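Local coordinates for protein hydroxyglutarate synthase (Pseudomonas putida, PDB 6W1G) that catalyses the iron(II)-dependent decarboxylation and hydroxylation of 2-oxoadipate to (R)-2-hydroxyglutarate in D-lysine catabolism, at residues P107-F113 with V128-R134; V75-E80 with L151-F157. One frame throughout, in Å; residues are numbered along the deposited sequence. Where two conformers were deposited one is given.

Contact 1 of 2, residues P107-F113 with V128-R134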
ATOM      1  N   PRO A 107       0.960  10.302 -16.634  1.00 31.54           N
ATOM      2  CA  PRO A 107      -0.460  10.653 -16.846  1.00 30.29           C
ATOM      3  C   PRO A 107      -1.439   9.763 -16.073  1.00 27.53           C
ATOM      4  O   PRO A 107      -2.353   9.161 -16.645  1.00 26.03           O
ATOM      5  CB  PRO A 107      -0.600  10.497 -18.367  1.00 32.30           C
ATOM      6  CG  PRO A 107       0.326   9.376 -18.693  1.00 32.88           C
ATOM      7  CD  PRO A 107       1.535   9.618 -17.807  1.00 34.64           C
ATOM      8  N   VAL A 108      -1.271   9.709 -14.746  1.00 24.72           N
ATOM      9  CA  VAL A 108      -2.170   8.969 -13.879  1.00 21.74           C
ATOM     10  C   VAL A 108      -2.449   9.762 -12.600  1.00 20.27           C
ATOM     11  O   VAL A 108      -1.665  10.615 -12.177  1.00 22.46           O
ATOM     12  CB  VAL A 108      -1.660   7.557 -13.470  1.00 22.99           C
ATOM     13  CG1 VAL A 108      -1.456   6.622 -14.670  1.00 24.91           C
ATOM     14  CG2 VAL A 108      -0.385   7.660 -12.639  1.00 26.92           C
ATOM     15  N   HIS A 109      -3.573   9.420 -11.957  1.00 17.20           N
ATOM     16  CA  HIS A 109      -3.814   9.781 -10.558  1.00 15.89           C
ATOM     17  C   HIS A 109      -4.486   8.587  -9.895  1.00 14.43           C
ATOM     18  O   HIS A 109      -5.108   7.765 -10.583  1.00 14.42           O
ATOM     19  CB  HIS A 109      -4.543  11.114 -10.369  1.00 16.88           C
ATOM     20  CG  HIS A 109      -5.794  11.309 -11.137  1.00 17.20           C
ATOM     21  ND1 HIS A 109      -6.546  12.440 -10.930  1.00 18.47           N
ATOM     22  CD2 HIS A 109      -6.415  10.601 -12.106  1.00 17.79           C
ATOM     23  CE1 HIS A 109      -7.566  12.438 -11.774  1.00 19.24           C
ATOM     24  NE2 HIS A 109      -7.512  11.339 -12.496  1.00 19.18           N
ATOM     25  N   SER A 110      -4.352   8.496  -8.566  1.00 14.07           N
ATOM     26  CA  SER A 110      -4.559   7.218  -7.907  1.00 14.04           C
ATOM     27  C   SER A 110      -5.104   7.373  -6.500  1.00 10.86           C
ATOM     28  O   SER A 110      -5.012   8.425  -5.855  1.00 12.68           O
ATOM     29  CB  SER A 110      -3.213   6.478  -7.787  1.00 14.01           C
ATOM     30  OG  SER A 110      -2.514   6.535  -8.999  1.00 15.38           O
ATOM     31  N   THR A 111      -5.655   6.250  -6.015  1.00 11.28           N
ATOM     32  CA  THR A 111      -6.035   6.076  -4.617  1.00 10.61           C
ATOM     33  C   THR A 111      -5.616   4.682  -4.207  1.00 10.41           C
ATOM     34  O   THR A 111      -5.201   3.891  -5.045  1.00 12.60           O
ATOM     35  CB  THR A 111      -7.546   6.270  -4.421  1.00 11.38           C
ATOM     36  OG1 THR A 111      -7.864   6.323  -3.023  1.00 11.44           O
ATOM     37  CG2 THR A 111      -8.359   5.182  -5.029  1.00 11.82           C
ATOM     38  N   ALA A 112      -5.720   4.359  -2.923  1.00 10.43           N
ATOM     39  CA  ALA A 112      -5.514   2.983  -2.497  1.00 11.75           C
ATOM     40  C   ALA A 112      -6.779   2.473  -1.809  1.00 10.56           C
ATOM     41  O   ALA A 112      -7.299   3.115  -0.903  1.00 12.98           O
ATOM     42  CB  ALA A 112      -4.339   2.822  -1.561  1.00 16.65           C
ATOM     43  N   PHE A 113      -7.227   1.303  -2.211  1.00  9.82           N
ATOM     44  CA  PHE A 113      -8.362   0.658  -1.571  1.00  9.39           C
ATOM     45  C   PHE A 113      -7.832  -0.211  -0.431  1.00  9.41           C
ATOM     46  O   PHE A 113      -6.940  -1.044  -0.656  1.00 10.03           O
ATOM     47  CB  PHE A 113      -9.167  -0.168  -2.582  1.00  9.70           C
ATOM     48  CG  PHE A 113      -9.837   0.687  -3.612  1.00  9.87           C
ATOM     49  CD1 PHE A 113      -9.232   0.950  -4.837  1.00 10.79           C
ATOM     50  CD2 PHE A 113     -11.102   1.199  -3.386  1.00 10.10           C
ATOM     51  CE1 PHE A 113      -9.889   1.720  -5.791  1.00 11.18           C
ATOM     52  CE2 PHE A 113     -11.736   1.953  -4.330  1.00 10.45           C
ATOM     53  CZ  PHE A 113     -11.118   2.214  -5.543  1.00 11.47           C
ATOM     54  N   VAL A 128      -4.956  -2.267  -2.462  1.00 10.09           N
ATOM     55  CA  VAL A 128      -4.722  -2.213  -3.889  1.00  9.95           C
ATOM     56  C   VAL A 128      -4.591  -0.758  -4.304  1.00 10.64           C
ATOM     57  O   VAL A 128      -5.584  -0.004  -4.290  1.00 10.82           O
ATOM     58  CB  VAL A 128      -5.742  -2.945  -4.737  1.00 10.69           C
ATOM     59  CG1 VAL A 128      -5.378  -2.777  -6.232  1.00 11.99           C
ATOM     60  CG2 VAL A 128      -5.786  -4.405  -4.363  1.00 11.73           C
ATOM     61  N   PHE A 129      -3.365  -0.355  -4.651  1.00 10.01           N
ATOM     62  CA  PHE A 129      -3.081   0.971  -5.190  1.00  9.58           C
ATOM     63  C   PHE A 129      -3.579   0.995  -6.626  1.00  9.97           C
ATOM     64  O   PHE A 129      -3.165   0.155  -7.433  1.00 11.14           O
ATOM     65  CB  PHE A 129      -1.577   1.211  -5.150  1.00 11.18           C
ATOM     66  CG  PHE A 129      -1.165   2.616  -5.469  1.00 11.16           C
ATOM     67  CD1 PHE A 129      -0.853   3.010  -6.759  1.00 14.03           C
ATOM     68  CD2 PHE A 129      -1.123   3.570  -4.473  1.00 13.47           C
ATOM     69  CE1 PHE A 129      -0.472   4.309  -7.013  1.00 15.51           C
ATOM     70  CE2 PHE A 129      -0.737   4.876  -4.748  1.00 14.67           C
ATOM     71  CZ  PHE A 129      -0.422   5.234  -6.005  1.00 15.07           C
ATOM     72  N   THR A 130      -4.538   1.867  -6.914  1.00  9.99           N
ATOM     73  CA  THR A 130      -5.297   1.855  -8.152  1.00 10.43           C
ATOM     74  C   THR A 130      -5.129   3.192  -8.851  1.00 10.48           C
ATOM     75  O   THR A 130      -5.548   4.239  -8.338  1.00 11.93           O
ATOM     76  CB  THR A 130      -6.751   1.583  -7.857  1.00 10.72           C
ATOM     77  OG1 THR A 130      -6.871   0.340  -7.169  1.00 11.14           O
ATOM     78  CG2 THR A 130      -7.590   1.511  -9.128  1.00 11.77           C
ATOM     79  N   SER A 131      -4.546   3.154 -10.054  1.00 12.07           N
ATOM     80  CA  SER A 131      -4.338   4.365 -10.843  1.00 13.01           C
ATOM     81  C   SER A 131      -5.340   4.436 -11.972  1.00 13.47           C
ATOM     82  O   SER A 131      -5.675   3.415 -12.576  1.00 17.50           O
ATOM     83  CB  SER A 131      -2.927   4.365 -11.419  1.00 16.53           C
ATOM     84  OG  SER A 131      -1.927   4.309 -10.424  1.00 16.98           O
ATOM     85  N   LEU A 132      -5.790   5.651 -12.243  1.00 13.94           N
ATOM     86  CA  LEU A 132      -6.617   5.925 -13.397  1.00 14.21           C
ATOM     87  C   LEU A 132      -5.805   6.737 -14.400  1.00 16.90           C
ATOM     88  O   LEU A 132      -5.287   7.811 -14.076  1.00 16.70           O
ATOM     89  CB  LEU A 132      -7.851   6.704 -12.948  1.00 15.52           C
ATOM     90  CG  LEU A 132      -8.695   7.227 -14.089  1.00 16.61           C
ATOM     91  CD1 LEU A 132      -9.293   6.151 -14.989  1.00 18.27           C
ATOM     92  CD2 LEU A 132      -9.827   8.098 -13.532  1.00 19.83           C
ATOM     93  N   LEU A 133      -5.675   6.192 -15.610  1.00 16.51           N
ATOM     94  CA  LEU A 133      -5.008   6.872 -16.705  1.00 17.70           C
ATOM     95  C   LEU A 133      -5.789   8.122 -17.095  1.00 19.75           C
ATOM     96  O   LEU A 133      -7.018   8.102 -17.178  1.00 21.75           O
ATOM     97  CB  LEU A 133      -4.952   5.913 -17.892  1.00 21.59           C
ATOM     98  CG  LEU A 133      -4.173   6.354 -19.130  1.00 23.43           C
ATOM     99  CD1 LEU A 133      -2.691   6.331 -18.857  1.00 29.30           C
ATOM    100  CD2 LEU A 133      -4.539   5.433 -20.307  1.00 23.88           C
ATOM    101  N   ARG A 134      -5.065   9.216 -17.349  1.00 22.78           N
ATOM    102  CA  ARG A 134      -5.656  10.467 -17.815  1.00 26.78           C
ATOM    103  C   ARG A 134      -5.331  10.620 -19.294  1.00 31.77           C
ATOM    104  O   ARG A 134      -4.153  10.661 -19.674  1.00 35.13           O
ATOM    105  CB  ARG A 134      -5.133  11.657 -17.014  1.00 27.25           C
ATOM    106  CG  ARG A 134      -5.352  11.485 -15.512  1.00 27.77           C
ATOM    107  CD  ARG A 134      -5.326  12.820 -14.769  1.00 30.96           C
ATOM    108  NE  ARG A 134      -6.492  13.641 -15.092  1.00 35.08           N
ATOM    109  CZ  ARG A 134      -6.674  14.877 -14.652  1.00 38.26           C
ATOM    110  NH1 ARG A 134      -5.753  15.425 -13.881  1.00 38.83           N
ATOM    111  NH2 ARG A 134      -7.770  15.571 -14.971  1.00 38.80           N
TER
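The hydroxyls of Ser-110 and Ser-131 share a hydrogen bond, OG to OG 2.7 Å, across a non-hydrogen-bonded pair. Each OG lies anti to its own carbonyl carbon, chi1 -46° in Ser-110 and -59° in Ser-131, which brings the two together over the same sheet face. Seven backbone hydrogen bonds join the antiparallel strands; the last, Arg-134 N to Pro-107 O at 2.8 Å, carries the pairing one residue beyond Val-108 and Leu-133. Val-128 O takes two donors from opposite faces of its carbonyl plane, Phe-113 N and Thr-130 OG1.

The guanidinium of Arg-134 lies flat on the His-109 ring, planes 11° apart. Arg-134 CD sits over the same face as a CH-pi contact, 3.6 Å from the centroid of the His-109 ring. Asn-425 binds Arg-134 NH1, and Tyr-98 binds His-109 ND1. On the sheet face of His-109, Thr-130 OG1 meets the edge of the Phe-113 ring, 3.4 Å from Phe-113 CD1. Here Thr-130 and Phe-113 also pack against helix 78-90. On the other face, Phe-129 brings CZ to 3.5 Å from Ser-110 CB.

These are adjacent inner strands of the five-stranded mixed sheet of this glyoxalase-clan enzyme. Phe-129 lies near the metal ligand His-70, and Ser-131 near Arg-74, a residue probably important for specificity. The two hydroxyls satisfy each other on a buried face to which Phe-129 adds an apolar part, consistent with a preformed floor beside the site.

Contact 2 of 2, residues V75-E80 with L151-F157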
ATOM      1  N   VAL A  75      -6.309   1.322 -14.284  1.00 13.12           N
ATOM      2  CA  VAL A  75      -7.520   1.227 -15.077  1.00 14.00           C
ATOM      3  C   VAL A  75      -7.559   2.411 -16.033  1.00 14.86           C
ATOM      4  O   VAL A  75      -6.816   3.394 -15.892  1.00 14.29           O
ATOM      5  CB  VAL A  75      -8.804   1.135 -14.223  1.00 14.49           C
ATOM      6  CG1 VAL A  75      -8.804  -0.128 -13.443  1.00 16.00           C
ATOM      7  CG2 VAL A  75      -8.962   2.346 -13.318  1.00 15.95           C
ATOM      8  N   GLY A  76      -8.435   2.319 -17.031  1.00 16.11           N
ATOM      9  CA  GLY A  76      -8.421   3.253 -18.121  1.00 16.33           C
ATOM     10  C   GLY A  76      -9.587   4.200 -18.226  1.00 16.83           C
ATOM     11  O   GLY A  76      -9.507   5.151 -18.998  1.00 19.79           O
ATOM     12  N   THR A  77     -10.690   3.937 -17.534  1.00 16.56           N
ATOM     13  CA  THR A  77     -11.875   4.765 -17.674  1.00 18.16           C
ATOM     14  C   THR A  77     -12.518   4.999 -16.317  1.00 15.26           C
ATOM     15  O   THR A  77     -12.330   4.230 -15.363  1.00 15.13           O
ATOM     16  CB  THR A  77     -12.959   4.129 -18.575  1.00 18.11           C
ATOM     17  OG1 THR A  77     -13.576   3.056 -17.853  1.00 17.68           O
ATOM     18  CG2 THR A  77     -12.408   3.671 -19.909  1.00 20.11           C
ATOM     19  N   ALA A  78     -13.273   6.095 -16.236  1.00 18.20           N
ATOM     20  CA  ALA A  78     -14.040   6.400 -15.032  1.00 17.80           C
ATOM     21  C   ALA A  78     -14.961   5.249 -14.640  1.00 17.88           C
ATOM     22  O   ALA A  78     -15.080   4.908 -13.451  1.00 17.89           O
ATOM     23  CB  ALA A  78     -14.854   7.697 -15.216  1.00 21.02           C
ATOM     24  N   GLU A  79     -15.636   4.647 -15.616  1.00 17.22           N
ATOM     25  CA  GLU A  79     -16.538   3.540 -15.324  0.63 18.25           C
ATOM     26  C   GLU A  79     -15.779   2.359 -14.707  1.00 15.22           C
ATOM     27  O   GLU A  79     -16.279   1.700 -13.788  1.00 16.16           O
ATOM     28  CB  GLU A  79     -17.229   3.156 -16.627  0.63 22.43           C
ATOM     29  CG  GLU A  79     -18.177   4.243 -17.234  0.63 26.59           C
ATOM     30  CD  GLU A  79     -17.574   5.586 -17.702  0.63 25.96           C
ATOM     31  OE1 GLU A  79     -16.428   5.674 -18.223  0.63 21.90           O
ATOM     32  OE2 GLU A  79     -18.320   6.577 -17.615  0.63 29.99           O
ATOM     33  N   GLU A  80     -14.563   2.083 -15.208  1.00 15.04           N
ATOM     34  CA  GLU A  80     -13.748   1.023 -14.615  1.00 14.07           C
ATOM     35  C   GLU A  80     -13.391   1.347 -13.166  1.00 12.99           C
ATOM     36  O   GLU A  80     -13.435   0.464 -12.304  1.00 13.23           O
ATOM     37  CB  GLU A  80     -12.482   0.766 -15.438  1.00 13.74           C
ATOM     38  CG  GLU A  80     -12.775   0.059 -16.779  1.00 16.08           C
ATOM     39  CD  GLU A  80     -11.581  -0.095 -17.682  1.00 16.11           C
ATOM     40  OE1 GLU A  80     -10.475   0.346 -17.332  1.00 18.25           O
ATOM     41  OE2 GLU A  80     -11.776  -0.674 -18.768  1.00 18.98           O
ATOM     42  N   LEU A 151     -10.342   1.613 -25.142  1.00 25.37           N
ATOM     43  CA  LEU A 151     -10.767   1.480 -23.756  1.00 26.65           C
ATOM     44  C   LEU A 151     -12.281   1.477 -23.643  1.00 33.77           C
ATOM     45  O   LEU A 151     -12.846   0.793 -22.781  1.00 35.28           O
ATOM     46  CB  LEU A 151     -10.190   2.632 -22.933  1.00 22.64           C
ATOM     47  CG  LEU A 151      -8.688   2.568 -22.699  1.00 20.79           C
ATOM     48  CD1 LEU A 151      -8.247   3.840 -22.029  1.00 22.29           C
ATOM     49  CD2 LEU A 151      -8.349   1.358 -21.864  1.00 21.38           C
ATOM     50  N   ALA A 152     -12.946   2.227 -24.517  1.00 35.87           N
ATOM     51  CA  ALA A 152     -14.383   2.415 -24.371  1.00 38.61           C
ATOM     52  C   ALA A 152     -15.112   1.088 -24.457  1.00 40.08           C
ATOM     53  O   ALA A 152     -16.084   0.852 -23.723  1.00 42.33           O
ATOM     54  CB  ALA A 152     -14.884   3.364 -25.456  1.00 40.53           C
ATOM     55  N   LYS A 153     -14.664   0.204 -25.347  1.00 37.93           N
ATOM     56  CA  LYS A 153     -15.406  -1.012 -25.627  1.00 39.37           C
ATOM     57  C   LYS A 153     -14.942  -2.246 -24.868  1.00 36.15           C
ATOM     58  O   LYS A 153     -15.613  -3.281 -24.951  1.00 40.22           O
ATOM     59  CB  LYS A 153     -15.331  -1.333 -27.116  1.00 44.07           C
ATOM     60  CG  LYS A 153     -13.918  -1.669 -27.613  1.00 46.62           C
ATOM     61  CD  LYS A 153     -13.875  -1.558 -29.139  1.00 46.62           C
ATOM     62  CE  LYS A 153     -12.470  -1.685 -29.705  1.00 46.77           C
ATOM     63  NZ  LYS A 153     -12.374  -1.021 -31.032  1.00 48.42           N
ATOM     64  N   ARG A 154     -13.821  -2.190 -24.156  1.00 29.99           N
ATOM     65  CA  ARG A 154     -13.419  -3.378 -23.416  1.00 24.71           C
ATOM     66  C   ARG A 154     -14.303  -3.554 -22.180  1.00 21.52           C
ATOM     67  O   ARG A 154     -14.862  -2.588 -21.633  1.00 23.17           O
ATOM     68  CB  ARG A 154     -11.949  -3.311 -23.034  1.00 24.33           C
ATOM     69  CG  ARG A 154     -11.613  -2.401 -21.873  1.00 22.87           C
ATOM     70  CD  ARG A 154     -10.112  -2.426 -21.640  1.00 20.69           C
ATOM     71  NE  ARG A 154      -9.767  -1.679 -20.439  1.00 19.04           N
ATOM     72  CZ  ARG A 154      -8.549  -1.587 -19.917  1.00 18.46           C
ATOM     73  NH1 ARG A 154      -7.543  -2.221 -20.490  1.00 21.23           N
ATOM     74  NH2 ARG A 154      -8.354  -0.870 -18.814  1.00 18.12           N
ATOM     75  N   GLN A 155     -14.412  -4.804 -21.723  1.00 20.66           N
ATOM     76  CA  GLN A 155     -15.162  -5.156 -20.518  1.00 18.48           C
ATOM     77  C   GLN A 155     -14.261  -5.953 -19.579  1.00 17.02           C
ATOM     78  O   GLN A 155     -14.091  -7.161 -19.755  1.00 21.77           O
ATOM     79  CB  GLN A 155     -16.404  -5.968 -20.847  1.00 23.82           C
ATOM     80  CG  GLN A 155     -17.144  -6.508 -19.609  1.00 29.26           C
ATOM     81  CD  GLN A 155     -17.541  -5.438 -18.583  1.00 30.28           C
ATOM     82  OE1 GLN A 155     -16.829  -5.219 -17.617  1.00 25.32           O
ATOM     83  NE2 GLN A 155     -18.691  -4.798 -18.785  1.00 33.90           N
ATOM     84  N   ILE A 156     -13.691  -5.287 -18.586  1.00 14.01           N
ATOM     85  CA  ILE A 156     -12.683  -5.926 -17.749  1.00 14.38           C
ATOM     86  C   ILE A 156     -13.231  -6.813 -16.646  1.00 13.00           C
ATOM     87  O   ILE A 156     -12.467  -7.543 -16.025  1.00 15.10           O
ATOM     88  CB  ILE A 156     -11.717  -4.872 -17.178  1.00 14.12           C
ATOM     89  CG1 ILE A 156     -12.388  -3.985 -16.133  1.00 13.45           C
ATOM     90  CG2 ILE A 156     -11.056  -4.068 -18.315  1.00 15.72           C
ATOM     91  CD1 ILE A 156     -11.410  -3.092 -15.410  1.00 14.59           C
ATOM     92  N   PHE A 157     -14.519  -6.772 -16.348  1.00 12.39           N
ATOM     93  CA  PHE A 157     -15.136  -7.572 -15.314  1.00 12.96           C
ATOM     94  C   PHE A 157     -15.982  -8.672 -15.922  1.00 13.40           C
ATOM     95  O   PHE A 157     -16.715  -8.431 -16.897  1.00 16.49           O
ATOM     96  CB  PHE A 157     -16.051  -6.723 -14.465  1.00 14.54           C
ATOM     97  CG  PHE A 157     -15.378  -5.498 -13.907  1.00 14.68           C
ATOM     98  CD1 PHE A 157     -14.469  -5.584 -12.872  1.00 15.06           C
ATOM     99  CD2 PHE A 157     -15.602  -4.247 -14.491  1.00 16.27           C
ATOM    100  CE1 PHE A 157     -13.845  -4.417 -12.390  1.00 17.33           C
ATOM    101  CE2 PHE A 157     -14.988  -3.109 -14.024  1.00 17.24           C
ATOM    102  CZ  PHE A 157     -14.126  -3.182 -12.989  1.00 16.49           C
TER
HETATM  103  O   HOH W   1     -14.214  -2.402 -18.816  1.00 22.91           O
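Gly-76 and Leu-151 bring their CA atoms to 6.4 Å where the start of helix 78-90 faces the end of helix 141-153 and the loop after it. Arg-154 grips the carboxylate of Glu-80 side-on, with one nitrogen to each oxygen. Arg-154 NE donates to Glu-80 OE2 at 2.8 Å, on the syn lone pair of that oxygen. Arg-154 NH2 donates to Glu-80 OE1 at 2.9 Å, completing the salt bridge. The two flat groups are nearly coplanar, 24° apart. Extended from CG to NE, the Arg-154 chain spans from the loop to the helix start.

Glu-80 OE1 also accepts from Gly-76 N, nearly along its C-O axis. A water donates to Glu-80 OE2 and Arg-154 O and accepts from Ile-156 N. The buried carboxylate is therefore held from several sides. Replacing Glu-80 by an alanine would probably leave the Arg-154 charge without its mate and Gly-76 N without its acceptor.

Thr-77 is the N-cap of helix 78-90: its OG1 accepts from Glu-80 N at 3.0 Å. Glu-80 lies in the first turn, and its carboxylate turns back to Gly-76 N. Strand 69-75, helix 78-90 and strands 94-100, 108-114 and 127-133 follow in beta-alpha-beta-beta-beta order, as in glyoxalase (VOC) modules. The contact sits at the first strand-to-helix connection.

Thr-77 CG2 packs on Leu-151 CB at 3.9 Å. Leu-151 CD1 meets Gly-76 O at 3.5 Å, while its CD2 covers a face of the Arg-154 guanidinium. Ile-156 lays CD1 on Glu-80 CG, 3.7 Å away. The Phe-157 ring turns its edge to Glu-80 O.

Both contacts are buried, but contact 1 lies deeper, its centre about 12 Å from that of the chain, against about 23 Å for the centre of contact 2. Contact 1 is nested within the chain loop that contact 2 closes. They meet at the sheet through Val-75, whose backbone hydrogen-bonds to Ser-131 and Leu-133. Leu-132 CD1 also packs on Gly-76 and Thr-77. The chemistry differs with place. Contact 1 relies on regular backbone pairing, with a serine pair and, near the metal, the Phe-129 ring on one face. Contact 2 has no backbone bond between its segments and joins helix ends and a loop by one salt bridge, a bridging water and apolar packing.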